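Local coordinates for ABC transporter (Thermotoga maritima, PDB 1JI0), which binds ATP and probably hydrolyses it to power the uptake of branched-chain amino acids across the membrane, at residues A[100-105]-A[153-158]. Sequence-based numbering, arbitrary orientation.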
loop_
_atom_site.group_PDB
_atom_site.type_symbol
_atom_site.label_atom_id
_atom_site.label_comp_id
_atom_site.label_asym_id
_atom_site.label_seq_id
_atom_site.Cartn_x
_atom_site.Cartn_y
_atom_site.Cartn_z
ATOM N N GLU A 100 -19.670 9.925 1.703
ATOM C CA GLU A 100 -18.813 11.102 1.678
ATOM C C GLU A 100 -17.332 10.733 1.713
ATOM O O GLU A 100 -16.523 11.351 1.015
ATOM C CB GLU A 100 -19.171 12.037 2.842
ATOM C CG GLU A 100 -20.511 12.764 2.641
ATOM C CD GLU A 100 -20.990 13.513 3.877
ATOM O OE1 GLU A 100 -21.238 12.866 4.923
ATOM O OE2 GLU A 100 -21.125 14.756 3.797
ATOM N N ASN A 101 -16.974 9.735 2.516
ATOM C CA ASN A 101 -15.581 9.314 2.595
ATOM C C ASN A 101 -15.090 8.811 1.236
ATOM O O ASN A 101 -13.980 9.136 0.821
ATOM C CB ASN A 101 -15.388 8.226 3.655
ATOM C CG ASN A 101 -15.239 8.789 5.058
ATOM O OD1 ASN A 101 -16.223 9.006 5.766
ATOM N ND2 ASN A 101 -13.999 9.033 5.465
ATOM N N LEU A 102 -15.908 8.022 0.542
ATOM C CA LEU A 102 -15.513 7.516 -0.770
ATOM C C LEU A 102 -15.346 8.653 -1.766
ATOM O O LEU A 102 -14.338 8.744 -2.471
ATOM C CB LEU A 102 -16.555 6.543 -1.343
ATOM C CG LEU A 102 -16.599 5.071 -0.927
ATOM C CD1 LEU A 102 -15.223 4.436 -1.067
ATOM C CD2 LEU A 102 -17.072 4.966 0.485
HETATM N N MSE A 103 -16.351 9.519 -1.819
HETATM C CA MSE A 103 -16.354 10.634 -2.750
HETATM C C MSE A 103 -15.218 11.633 -2.590
HETATM O O MSE A 103 -14.760 12.194 -3.579
HETATM C CB MSE A 103 -17.696 11.366 -2.682
HETATM C CG MSE A 103 -18.866 10.564 -3.247
HETATM SE SE MSE A 103 -18.568 9.980 -5.076
HETATM C CE MSE A 103 -18.223 11.704 -5.871
HETATM N N MSE A 104 -14.755 11.857 -1.365
HETATM C CA MSE A 104 -13.674 12.816 -1.173
HETATM C C MSE A 104 -12.394 12.318 -1.843
HETATM O O MSE A 104 -11.444 13.076 -2.033
HETATM C CB MSE A 104 -13.440 13.093 0.320
HETATM C CG MSE A 104 -12.747 11.994 1.101
HETATM SE SE MSE A 104 -12.461 12.475 2.972
HETATM C CE MSE A 104 -10.821 13.472 2.766
ATOM N N GLY A 105 -12.386 11.042 -2.225
ATOM C CA GLY A 105 -11.218 10.481 -2.880
ATOM C C GLY A 105 -11.100 10.935 -4.323
ATOM O O GLY A 105 -10.003 11.001 -4.879
ATOM N N ALA A 153 -9.088 5.649 -1.464
ATOM C CA ALA A 153 -7.884 5.735 -2.274
ATOM C C ALA A 153 -8.192 5.350 -3.720
ATOM O O ALA A 153 -7.694 5.970 -4.661
ATOM C CB ALA A 153 -6.801 4.817 -1.694
ATOM N N LEU A 154 -9.027 4.334 -3.898
ATOM C CA LEU A 154 -9.373 3.884 -5.242
ATOM C C LEU A 154 -10.097 4.953 -6.051
ATOM O O LEU A 154 -9.850 5.104 -7.243
ATOM C CB LEU A 154 -10.237 2.621 -5.178
ATOM C CG LEU A 154 -9.527 1.310 -4.832
ATOM C CD1 LEU A 154 -10.534 0.163 -4.847
ATOM C CD2 LEU A 154 -8.428 1.053 -5.838
HETATM N N MSE A 155 -10.990 5.700 -5.404
HETATM C CA MSE A 155 -11.737 6.744 -6.099
HETATM C C MSE A 155 -10.849 7.821 -6.723
HETATM O O MSE A 155 -11.316 8.620 -7.528
HETATM C CB MSE A 155 -12.752 7.391 -5.151
HETATM C CG MSE A 155 -13.930 6.494 -4.794
HETATM SE SE MSE A 155 -14.870 5.816 -6.358
HETATM C CE MSE A 155 -14.978 7.437 -7.397
ATOM N N SER A 156 -9.572 7.850 -6.352
ATOM C CA SER A 156 -8.660 8.838 -6.912
ATOM C C SER A 156 -7.939 8.241 -8.114
ATOM O O SER A 156 -7.122 8.905 -8.743
ATOM C CB SER A 156 -7.632 9.285 -5.868
ATOM O OG SER A 156 -6.605 8.322 -5.709
ATOM N N ARG A 157 -8.245 6.983 -8.421
ATOM C CA ARG A 157 -7.626 6.289 -9.550
ATOM C C ARG A 157 -6.097 6.431 -9.483
ATOM O O ARG A 157 -5.455 6.987 -10.386
ATOM C CB ARG A 157 -8.183 6.859 -10.859
ATOM C CG ARG A 157 -7.746 6.125 -12.112
ATOM C CD ARG A 157 -8.666 6.436 -13.291
ATOM N NE ARG A 157 -9.964 5.775 -13.166
ATOM C CZ ARG A 157 -10.949 5.886 -14.053
ATOM N NH1 ARG A 157 -10.790 6.637 -15.136
ATOM N NH2 ARG A 157 -12.092 5.237 -13.868
ATOM N N PRO A 158 -5.493 5.890 -8.416
ATOM C CA PRO A 158 -4.050 5.920 -8.143
ATOM C C PRO A 158 -3.181 5.337 -9.249
ATOM O O PRO A 158 -3.560 4.365 -9.899
ATOM C CB PRO A 158 -3.915 5.104 -6.852
ATOM C CG PRO A 158 -5.317 5.051 -6.288
ATOM C CD PRO A 158 -6.167 4.952 -7.504
#
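The side chain of Met-155, a selenomethionine, lies over the last backbone turn of segment 100-105, its CB and CG against the carbonyl of Leu-102. This is helix-end packing in the helical part of an ABC ATPase domain, away from the ATP site: the C-terminal ends of helix 98-103 and of helix 142-154, which begins within the LSGGEQ signature sequence of this family, come together. The approach is close, with Met-155 CG 3.3 Å from Leu-102 O. That oxygen is already engaged, since it accepts the amide of Gly-105 at 3.0 Å and so closes the turn on which the methionine rests. Because CG stands anti to its own carbonyl carbon (chi1 -71°) and the chain bends again at chi2 and chi3, the selenium curls back instead of reaching straight across. The side chain of Leu-102 adds a looser apolar touch, CB to Met-155 CG at 4.3 Å, and also touches Leu-148, about two turns earlier in helix 142-154. Ile-115 and Ile-122 of helix 114-125 also pack on Met-155. Gly-105 is where the backbones come nearest, its CA 5.0 Å from that of Met-155; with no side chain there, the two chains can close up. Its carbonyl oxygen meets Ser-156 CB at 3.1 Å, a tight van der Waals contact, and no hydrogen bond joins the segments. The serine hydroxyl serves its own helix end instead. Turned between its backbone N and carbonyl carbon (chi1 78°), Ser-156 OG folds back to Ala-153 O at 2.8 Å, in the carbonyl plane with a C=O...OG angle of 150°, and the same oxygen also takes the amide N of Ser-156.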